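PDB 1ZBS: hypothetical protein PG1100 from Porphyromonas gingivalis, which is of unknown function but is probably an N-acetylglucosamine kinase with an ASKHA-type nucleotide-binding fold. Local coordinates for residues A[97-100]-A[101-105]; A[124-128]-A[129-133]; A[272-275]-A[276-280]. All blocks are in the same frame, centred on the assembly; numbering follows the deposited sequence.

Interaction 1 (A[97-100]-A[101-105]); sequences DMLG and AARAL
Leu99 and Arg103, one turn apart on helix 97-105, carry the side-chain part of a partly buried helix that, in this ASKHA-like chain, packs on the sheet of strands 111-116, 120-125 and 238-241 and on helix 271-280. Leu99 has CG anti to its backbone nitrogen (chi1 172°), which brings both methyl branches beside the arginine. CD1 touches NE of Arg103 at 3.9 Å, while CD2 sits over the centre of one face of the Arg103 guanidinium, 4.1 Å above its plane. The arginine chain runs extended from CG to NE and crosses the leucine obliquely; near its root, CG of Arg103 passes 3.5 Å from Leu99 O.

Behind these side chains the backbone is an ordinary alpha helix. Arg103 N donates to Leu99 O at 2.9 Å, Ala101 N reaches Asp97 O, Ala102 N reaches Met98 O, and Ala104 N reaches Gly100 O. On another side of the helix selenomethionine Met98 bends at chi2 and chi3, and these bends bring its CE to 3.7 Å from CB of Ala101. Met98 also packs on Ala113 and Ile115 of strand 111-116, and Ala101 on Ile115 and on Ile241 of strand 238-241. The small residues Gly100, Ala101 and Ala102 are all buried, Ala102 against Ala113 and Phe125.

The polar end of Arg103 is held from beyond the helix: NH2 bonds to Tyr66 OH, and the side chain also touches Leu274, Tyr277 and His278 of helix 271-280. Leu99 covers one guanidinium face, and this apolar contact together with the NH2 bond to Tyr66 probably restricts rotation of the charged group.

Interaction 2 (A[124-128]-A[129-133]); sequences LFDGR and EIKAN
Leu124 pairs with Ala132 in the beta hairpin of strands 120-125 and 130-133, the latter an outermost strand of its sheet. Leu124 N donates to Ala132 O at 2.7 Å and Lys131 N to Leu124 O at 2.8 Å. Lys131 and Ala132 thus both face Leu124, a classic bulge that shifts the register by one before Phe125 pairs with Ile130.

At the turn Asp126 closes the hairpin. Its CG lies between the backbone nitrogen and the carbonyl carbon (chi1 75°), which brings the carboxylate back over the turn, where OD2 accepts from two backbone amides: Arg128 N at 2.8 Å, met nearly along the C-O axis and forming an Asx turn, and Glu129 N at 3.2 Å, which comes from above the carboxylate plane. Asp126 N returns a longer bond to Glu129 O. OD1 of the same carboxylate lies 3.2 Å from Lys131 CE, but its 4.5 Å distance to Lys131 NZ is beyond a salt bridge.

The Phe125 ring lies under this turn, its CE2 approaching Glu129 N obliquely at 3.2 Å, with Gly127 N 3.6 Å above one face, offset toward the rim, and Ile130 N at its edge. The ring and Ile130 share a sheet face that meets Leu99 of helix 97-105. An Asx turn at the tip and a classic bulge in the arms make up this hairpin, whose strand 130-133 is an edge strand of the chain's sheet.

Interaction 3 (A[272-275]-A[276-280]); sequences EGLI and QYHHN
Tyr277 N bonds to Gly273 O at 3.0 Å, and the next amide, His278 N, donates to Leu274 O at 3.2 Å, whereas Gln276 N gives Glu272 O a weak bond. The same Leu274 carbonyl also meets the His278 ring at its edge, where CD2 lies 3.2 Å from Leu274 O. CG of His278 is anti to its carbonyl carbon (chi1 -65°), and the imidazole consequently runs alongside Leu274, pointing the same way; NE2 of His278 and CD1 of Leu274 are 4.2 Å apart. That nitrogen has its hydrogen bond with Tyr66 OH, and the ring also stacks with Tyr64.

These contacts belong to helix 271-280, near the C-terminal end of the modelled chain, which joins the sheet containing strands 2-7 and 11-18 to helix 97-105. On the Tyr277 side, CD2 of Tyr277 sits over the centre of one His278 ring face, 3.4 Å above it. CB of Tyr277 rests 3.4 Å from Gly273 O. Farther round the helix, Ile275 packs on Cys15 and Ala17 of strand 11-18, and CB of His279 approaches Ile275 O at 3.2 Å.

How the interactions relate
Interaction 1 stands between the other two, its centre about 10 Å from that of interaction 2 and about 11 Å from that of interaction 3. Toward the hairpin, Ala102 CB packs on Phe125 CG at 3.7 Å and Leu99 CD1 on Phe125 CE2 at 4.0 Å. Toward helix 271-280, Ala104 CB meets Gly273 CA at 3.7 Å and Arg103 NE lies 3.2 Å from Tyr277 OH. Tyr66 OH joins interactions 1 and 3 through Arg103 and His278. Interactions 2 and 3, with centres about 18 Å apart, touch more loosely where Arg128 NH2 lies 3.9 Å from Tyr277 OH.

Interaction 1 (A[97-100]-A[101-105])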
ATOM      1  N   ASP A  97      14.813   3.708  17.442  1.00 36.91           N
ATOM      2  CA  ASP A  97      13.990   4.833  17.845  1.00 36.58           C
ATOM      3  C   ASP A  97      12.881   4.439  18.817  1.00 36.72           C
ATOM      4  O   ASP A  97      12.417   5.265  19.608  1.00 34.73           O
ATOM      5  CB  ASP A  97      13.383   5.530  16.619  1.00 35.74           C
ATOM      6  CG  ASP A  97      12.587   4.587  15.726  1.00 36.46           C
ATOM      7  OD1 ASP A  97      11.791   5.096  14.911  1.00 35.45           O
ATOM      8  OD2 ASP A  97      12.754   3.348  15.821  1.00 35.36           O
HETATM    9  N   MSE A  98      12.460   3.179  18.763  1.00 37.29           N
HETATM   10  CA  MSE A  98      11.403   2.693  19.642  1.00 38.01           C
HETATM   11  C   MSE A  98      11.915   2.722  21.079  1.00 38.76           C
HETATM   12  O   MSE A  98      11.207   3.136  21.997  1.00 38.45           O
HETATM   13  CB  MSE A  98      11.002   1.267  19.246  1.00 40.80           C
HETATM   14  CG  MSE A  98       9.789   0.714  19.984  1.00 43.32           C
HETATM   15 SE   MSE A  98       8.133   1.686  19.671  1.00 44.84          SE
HETATM   16  CE  MSE A  98       8.241   2.997  21.103  1.00 45.19           C
ATOM     17  N   LEU A  99      13.162   2.298  21.257  1.00 35.95           N
ATOM     18  CA  LEU A  99      13.786   2.276  22.565  1.00 34.81           C
ATOM     19  C   LEU A  99      13.989   3.702  23.072  1.00 33.67           C
ATOM     20  O   LEU A  99      13.838   3.987  24.265  1.00 31.70           O
ATOM     21  CB  LEU A  99      15.129   1.548  22.486  1.00 34.89           C
ATOM     22  CG  LEU A  99      15.999   1.606  23.745  1.00 37.01           C
ATOM     23  CD1 LEU A  99      15.241   1.022  24.931  1.00 35.82           C
ATOM     24  CD2 LEU A  99      17.294   0.848  23.496  1.00 35.83           C
ATOM     25  N   GLY A 100      14.348   4.590  22.154  1.00 31.80           N
ATOM     26  CA  GLY A 100      14.552   5.978  22.515  1.00 29.50           C
ATOM     27  C   GLY A 100      13.248   6.579  23.000  1.00 28.17           C
ATOM     28  O   GLY A 100      13.233   7.401  23.915  1.00 29.05           O
ATOM     29  N   ALA A 101      12.143   6.162  22.395  1.00 26.69           N
ATOM     30  CA  ALA A 101      10.844   6.677  22.793  1.00 27.66           C
ATOM     31  C   ALA A 101      10.460   6.164  24.172  1.00 29.07           C
ATOM     32  O   ALA A 101       9.975   6.920  25.008  1.00 30.14           O
ATOM     33  CB  ALA A 101       9.781   6.294  21.773  1.00 24.67           C
ATOM     34  N   ALA A 102      10.686   4.879  24.418  1.00 31.57           N
ATOM     35  CA  ALA A 102      10.340   4.307  25.710  1.00 33.34           C
ATOM     36  C   ALA A 102      11.156   4.940  26.825  1.00 34.33           C
ATOM     37  O   ALA A 102      10.635   5.203  27.909  1.00 35.13           O
ATOM     38  CB  ALA A 102      10.551   2.798  25.695  1.00 34.29           C
ATOM     39  N   ARG A 103      12.439   5.179  26.568  1.00 35.59           N
ATOM     40  CA  ARG A 103      13.295   5.789  27.576  1.00 36.16           C
ATOM     41  C   ARG A 103      12.870   7.212  27.883  1.00 36.44           C
ATOM     42  O   ARG A 103      12.967   7.670  29.025  1.00 37.23           O
ATOM     43  CB  ARG A 103      14.756   5.774  27.125  1.00 35.28           C
ATOM     44  CG  ARG A 103      15.435   4.433  27.315  1.00 36.94           C
ATOM     45  CD  ARG A 103      16.869   4.469  26.828  1.00 36.56           C
ATOM     46  NE  ARG A 103      17.573   3.236  27.149  1.00 39.66           N
ATOM     47  CZ  ARG A 103      18.801   2.945  26.735  1.00 40.74           C
ATOM     48  NH1 ARG A 103      19.361   1.791  27.080  1.00 43.00           N
ATOM     49  NH2 ARG A 103      19.468   3.799  25.973  1.00 40.72           N
ATOM     50  N   ALA A 104      12.392   7.915  26.864  1.00 38.21           N
ATOM     51  CA  ALA A 104      11.959   9.299  27.041  1.00 38.01           C
ATOM     52  C   ALA A 104      10.604   9.403  27.734  1.00 38.62           C
ATOM     53  O   ALA A 104      10.398  10.295  28.549  1.00 40.68           O
ATOM     54  CB  ALA A 104      11.909  10.000  25.689  1.00 35.60           C
ATOM     55  N   LEU A 105       9.694   8.484  27.419  1.00 38.87           N
ATOM     56  CA  LEU A 105       8.351   8.498  27.996  1.00 39.12           C
ATOM     57  C   LEU A 105       8.214   7.718  29.296  1.00 39.13           C
ATOM     58  O   LEU A 105       7.528   8.147  30.224  1.00 39.45           O
ATOM     59  CB  LEU A 105       7.347   7.938  26.990  1.00 38.30           C
ATOM     60  CG  LEU A 105       7.165   8.699  25.680  1.00 40.59           C
ATOM     61  CD1 LEU A 105       6.294   7.897  24.723  1.00 39.61           C
ATOM     62  CD2 LEU A 105       6.555  10.053  25.967  1.00 40.23           C
TER

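Interaction 2 (A[124-128]-A[129-133])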
ATOM      1  N   LEU A 124       6.572  -3.122  24.551  1.00 30.39           N
ATOM      2  CA  LEU A 124       6.290  -3.273  25.962  1.00 31.33           C
ATOM      3  C   LEU A 124       7.657  -3.012  26.585  1.00 31.55           C
ATOM      4  O   LEU A 124       8.637  -3.664  26.218  1.00 30.75           O
ATOM      5  CB  LEU A 124       5.827  -4.699  26.268  1.00 30.67           C
ATOM      6  CG  LEU A 124       4.846  -4.944  27.424  1.00 30.61           C
ATOM      7  CD1 LEU A 124       5.116  -6.344  27.981  1.00 29.03           C
ATOM      8  CD2 LEU A 124       5.001  -3.905  28.519  1.00 29.45           C
ATOM      9  N   PHE A 125       7.729  -2.038  27.490  1.00 33.69           N
ATOM     10  CA  PHE A 125       8.984  -1.673  28.162  1.00 33.07           C
ATOM     11  C   PHE A 125       8.921  -2.183  29.597  1.00 32.76           C
ATOM     12  O   PHE A 125       7.896  -2.035  30.254  1.00 31.79           O
ATOM     13  CB  PHE A 125       9.142  -0.146  28.176  1.00 32.41           C
ATOM     14  CG  PHE A 125      10.538   0.322  28.478  1.00 32.95           C
ATOM     15  CD1 PHE A 125      10.763   1.364  29.376  1.00 32.81           C
ATOM     16  CD2 PHE A 125      11.631  -0.262  27.848  1.00 32.45           C
ATOM     17  CE1 PHE A 125      12.062   1.814  29.639  1.00 33.20           C
ATOM     18  CE2 PHE A 125      12.931   0.181  28.102  1.00 32.44           C
ATOM     19  CZ  PHE A 125      13.145   1.220  29.000  1.00 32.70           C
ATOM     20  N   ASP A 126       9.997  -2.789  30.095  1.00 36.25           N
ATOM     21  CA  ASP A 126       9.981  -3.290  31.475  1.00 38.31           C
ATOM     22  C   ASP A 126      10.686  -2.330  32.407  1.00 39.75           C
ATOM     23  O   ASP A 126      10.825  -2.594  33.604  1.00 41.50           O
ATOM     24  CB  ASP A 126      10.616  -4.683  31.575  1.00 40.27           C
ATOM     25  CG  ASP A 126      12.139  -4.667  31.468  1.00 41.50           C
ATOM     26  OD1 ASP A 126      12.724  -5.776  31.383  1.00 42.51           O
ATOM     27  OD2 ASP A 126      12.768  -3.580  31.474  1.00 41.23           O
ATOM     28  N   GLY A 127      11.129  -1.208  31.850  1.00 40.15           N
ATOM     29  CA  GLY A 127      11.805  -0.215  32.658  1.00 41.04           C
ATOM     30  C   GLY A 127      13.263  -0.026  32.307  1.00 40.76           C
ATOM     31  O   GLY A 127      13.841   0.990  32.664  1.00 41.33           O
ATOM     32  N   ARG A 128      13.879  -0.990  31.634  1.00 40.40           N
ATOM     33  CA  ARG A 128      15.280  -0.827  31.273  1.00 42.83           C
ATOM     34  C   ARG A 128      15.482  -1.230  29.823  1.00 43.16           C
ATOM     35  O   ARG A 128      16.323  -0.669  29.117  1.00 44.38           O
ATOM     36  CB  ARG A 128      16.194  -1.663  32.190  1.00 45.56           C
ATOM     37  CG  ARG A 128      17.547  -0.987  32.523  1.00 47.92           C
ATOM     38  CD  ARG A 128      17.645  -0.611  34.017  1.00 50.45           C
ATOM     39  NE  ARG A 128      18.707   0.358  34.330  1.00 53.84           N
ATOM     40  CZ  ARG A 128      18.710   1.633  33.933  1.00 54.54           C
ATOM     41  NH1 ARG A 128      19.719   2.440  34.262  1.00 52.67           N
ATOM     42  NH2 ARG A 128      17.701   2.102  33.206  1.00 52.89           N
ATOM     43  N   GLU A 129      14.701  -2.201  29.370  1.00 43.38           N
ATOM     44  CA  GLU A 129      14.818  -2.649  27.993  1.00 43.63           C
ATOM     45  C   GLU A 129      13.484  -3.167  27.484  1.00 40.56           C
ATOM     46  O   GLU A 129      12.595  -3.508  28.269  1.00 38.58           O
ATOM     47  CB  GLU A 129      15.896  -3.727  27.891  1.00 45.98           C
ATOM     48  CG  GLU A 129      15.643  -4.945  28.753  1.00 52.55           C
ATOM     49  CD  GLU A 129      16.921  -5.709  29.063  1.00 56.44           C
ATOM     50  OE1 GLU A 129      17.674  -6.030  28.117  1.00 58.54           O
ATOM     51  OE2 GLU A 129      17.170  -5.989  30.255  1.00 58.36           O
ATOM     52  N   ILE A 130      13.355  -3.208  26.160  1.00 38.38           N
ATOM     53  CA  ILE A 130      12.135  -3.666  25.516  1.00 35.45           C
ATOM     54  C   ILE A 130      11.939  -5.161  25.681  1.00 34.55           C
ATOM     55  O   ILE A 130      12.831  -5.957  25.386  1.00 34.36           O
ATOM     56  CB  ILE A 130      12.130  -3.344  24.012  1.00 34.77           C
ATOM     57  CG1 ILE A 130      12.275  -1.839  23.795  1.00 35.43           C
ATOM     58  CG2 ILE A 130      10.829  -3.818  23.392  1.00 33.97           C
ATOM     59  CD1 ILE A 130      12.417  -1.446  22.342  1.00 34.97           C
ATOM     60  N   LYS A 131      10.755  -5.534  26.152  1.00 34.40           N
ATOM     61  CA  LYS A 131      10.427  -6.932  26.358  1.00 34.97           C
ATOM     62  C   LYS A 131       9.645  -7.539  25.205  1.00 34.98           C
ATOM     63  O   LYS A 131       9.747  -8.737  24.955  1.00 36.91           O
ATOM     64  CB  LYS A 131       9.637  -7.104  27.661  1.00 37.17           C
ATOM     65  CG  LYS A 131      10.511  -7.201  28.909  1.00 40.52           C
ATOM     66  CD  LYS A 131      11.332  -8.490  28.891  1.00 43.66           C
ATOM     67  CE  LYS A 131      12.070  -8.722  30.202  1.00 47.46           C
ATOM     68  NZ  LYS A 131      12.483 -10.153  30.340  1.00 49.42           N
ATOM     69  N   ALA A 132       8.857  -6.720  24.515  1.00 33.45           N
ATOM     70  CA  ALA A 132       8.055  -7.205  23.394  1.00 32.40           C
ATOM     71  C   ALA A 132       7.791  -6.083  22.385  1.00 33.28           C
ATOM     72  O   ALA A 132       7.610  -4.931  22.772  1.00 32.80           O
ATOM     73  CB  ALA A 132       6.738  -7.781  23.905  1.00 28.87           C
ATOM     74  N   ASN A 133       7.753  -6.433  21.099  1.00 33.70           N
ATOM     75  CA  ASN A 133       7.551  -5.459  20.031  1.00 36.68           C
ATOM     76  C   ASN A 133       6.714  -6.029  18.887  1.00 35.79           C
ATOM     77  O   ASN A 133       6.993  -7.119  18.396  1.00 36.04           O
ATOM     78  CB  ASN A 133       8.908  -5.026  19.466  1.00 39.19           C
ATOM     79  CG  ASN A 133       8.822  -3.757  18.636  1.00 45.09           C
ATOM     80  OD1 ASN A 133       7.995  -3.640  17.726  1.00 48.01           O
ATOM     81  ND2 ASN A 133       9.691  -2.801  18.939  1.00 48.00           N
TER

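Interaction 3 (A[272-275]-A[276-280])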
ATOM      1  N   GLU A 272      13.430  16.055  24.987  1.00 39.76           N
ATOM      2  CA  GLU A 272      13.475  16.489  26.379  1.00 40.36           C
ATOM      3  C   GLU A 272      13.628  15.270  27.281  1.00 39.76           C
ATOM      4  O   GLU A 272      14.366  15.295  28.270  1.00 40.84           O
ATOM      5  CB  GLU A 272      12.196  17.243  26.751  1.00 42.68           C
ATOM      6  CG  GLU A 272      12.106  18.641  26.148  1.00 48.58           C
ATOM      7  CD  GLU A 272      13.295  19.518  26.527  1.00 52.00           C
ATOM      8  OE1 GLU A 272      13.593  19.638  27.739  1.00 52.80           O
ATOM      9  OE2 GLU A 272      13.931  20.089  25.610  1.00 55.47           O
ATOM     10  N   GLY A 273      12.928  14.201  26.922  1.00 38.66           N
ATOM     11  CA  GLY A 273      12.992  12.979  27.690  1.00 35.40           C
ATOM     12  C   GLY A 273      14.352  12.314  27.621  1.00 33.65           C
ATOM     13  O   GLY A 273      14.847  11.832  28.638  1.00 33.21           O
ATOM     14  N   LEU A 274      14.959  12.266  26.439  1.00 31.98           N
ATOM     15  CA  LEU A 274      16.271  11.636  26.305  1.00 32.11           C
ATOM     16  C   LEU A 274      17.362  12.439  26.985  1.00 33.77           C
ATOM     17  O   LEU A 274      18.405  11.897  27.352  1.00 34.04           O
ATOM     18  CB  LEU A 274      16.668  11.448  24.841  1.00 31.56           C
ATOM     19  CG  LEU A 274      16.287  10.182  24.077  1.00 30.60           C
ATOM     20  CD1 LEU A 274      16.255   8.980  25.024  1.00 31.75           C
ATOM     21  CD2 LEU A 274      14.956  10.378  23.424  1.00 30.98           C
ATOM     22  N   ILE A 275      17.141  13.738  27.132  1.00 34.55           N
ATOM     23  CA  ILE A 275      18.142  14.564  27.773  1.00 35.76           C
ATOM     24  C   ILE A 275      18.187  14.226  29.245  1.00 38.76           C
ATOM     25  O   ILE A 275      19.264  14.011  29.800  1.00 40.19           O
ATOM     26  CB  ILE A 275      17.839  16.048  27.600  1.00 33.94           C
ATOM     27  CG1 ILE A 275      17.929  16.404  26.110  1.00 28.61           C
ATOM     28  CG2 ILE A 275      18.822  16.871  28.416  1.00 29.74           C
ATOM     29  CD1 ILE A 275      17.479  17.802  25.789  1.00 28.41           C
ATOM     30  N   GLN A 276      17.022  14.160  29.881  1.00 39.75           N
ATOM     31  CA  GLN A 276      16.987  13.834  31.299  1.00 41.90           C
ATOM     32  C   GLN A 276      17.434  12.390  31.532  1.00 42.12           C
ATOM     33  O   GLN A 276      18.052  12.089  32.551  1.00 42.20           O
ATOM     34  CB  GLN A 276      15.580  14.045  31.874  1.00 44.19           C
ATOM     35  CG  GLN A 276      15.167  15.513  32.022  1.00 49.59           C
ATOM     36  CD  GLN A 276      16.119  16.333  32.902  1.00 51.75           C
ATOM     37  OE1 GLN A 276      17.257  16.611  32.514  1.00 54.49           O
ATOM     38  NE2 GLN A 276      15.652  16.724  34.090  1.00 50.97           N
ATOM     39  N   TYR A 277      17.139  11.506  30.581  1.00 41.04           N
ATOM     40  CA  TYR A 277      17.512  10.103  30.712  1.00 40.80           C
ATOM     41  C   TYR A 277      19.024   9.920  30.799  1.00 41.09           C
ATOM     42  O   TYR A 277      19.528   9.300  31.729  1.00 42.76           O
ATOM     43  CB  TYR A 277      16.988   9.284  29.534  1.00 38.17           C
ATOM     44  CG  TYR A 277      17.460   7.851  29.584  1.00 37.26           C
ATOM     45  CD1 TYR A 277      16.725   6.877  30.258  1.00 37.20           C
ATOM     46  CD2 TYR A 277      18.683   7.480  29.019  1.00 37.62           C
ATOM     47  CE1 TYR A 277      17.198   5.569  30.374  1.00 38.81           C
ATOM     48  CE2 TYR A 277      19.166   6.181  29.131  1.00 38.34           C
ATOM     49  CZ  TYR A 277      18.420   5.233  29.810  1.00 39.23           C
ATOM     50  OH  TYR A 277      18.901   3.956  29.934  1.00 41.79           O
ATOM     51  N   HIS A 278      19.743  10.442  29.813  1.00 41.82           N
ATOM     52  CA  HIS A 278      21.193  10.330  29.795  1.00 43.11           C
ATOM     53  C   HIS A 278      21.831  11.297  30.779  1.00 44.70           C
ATOM     54  O   HIS A 278      23.038  11.524  30.755  1.00 46.00           O
ATOM     55  CB  HIS A 278      21.718  10.569  28.382  1.00 40.04           C
ATOM     56  CG  HIS A 278      21.273   9.529  27.406  1.00 38.84           C
ATOM     57  ND1 HIS A 278      21.770   8.243  27.413  1.00 34.98           N
ATOM     58  CD2 HIS A 278      20.323   9.557  26.442  1.00 35.28           C
ATOM     59  CE1 HIS A 278      21.144   7.525  26.500  1.00 36.67           C
ATOM     60  NE2 HIS A 278      20.260   8.299  25.896  1.00 36.30           N
ATOM     61  N   HIS A 279      21.004  11.873  31.641  1.00 45.33           N
ATOM     62  CA  HIS A 279      21.486  12.791  32.656  1.00 47.12           C
ATOM     63  C   HIS A 279      21.377  12.065  33.987  1.00 47.64           C
ATOM     64  O   HIS A 279      22.085  12.385  34.937  1.00 47.55           O
ATOM     65  CB  HIS A 279      20.631  14.057  32.698  1.00 48.56           C
ATOM     66  CG  HIS A 279      20.985  14.982  33.822  1.00 52.39           C
ATOM     67  ND1 HIS A 279      20.030  15.653  34.560  1.00 53.82           N
ATOM     68  CD2 HIS A 279      22.182  15.357  34.327  1.00 53.05           C
ATOM     69  CE1 HIS A 279      20.628  16.399  35.471  1.00 53.96           C
ATOM     70  NE2 HIS A 279      21.934  16.240  35.351  1.00 54.15           N
ATOM     71  N   ASN A 280      20.484  11.077  34.038  1.00 47.93           N
ATOM     72  CA  ASN A 280      20.260  10.299  35.251  1.00 49.21           C
ATOM     73  C   ASN A 280      20.657   8.835  35.081  1.00 50.13           C
ATOM     74  O   ASN A 280      20.590   8.056  36.035  1.00 51.12           O
ATOM     75  CB  ASN A 280      18.785  10.350  35.661  1.00 47.55           C
ATOM     76  CG  ASN A 280      18.239  11.756  35.718  1.00 46.28           C
ATOM     77  OD1 ASN A 280      18.906  12.680  36.179  1.00 46.68           O
ATOM     78  ND2 ASN A 280      17.005  11.923  35.264  1.00 47.33           N
TER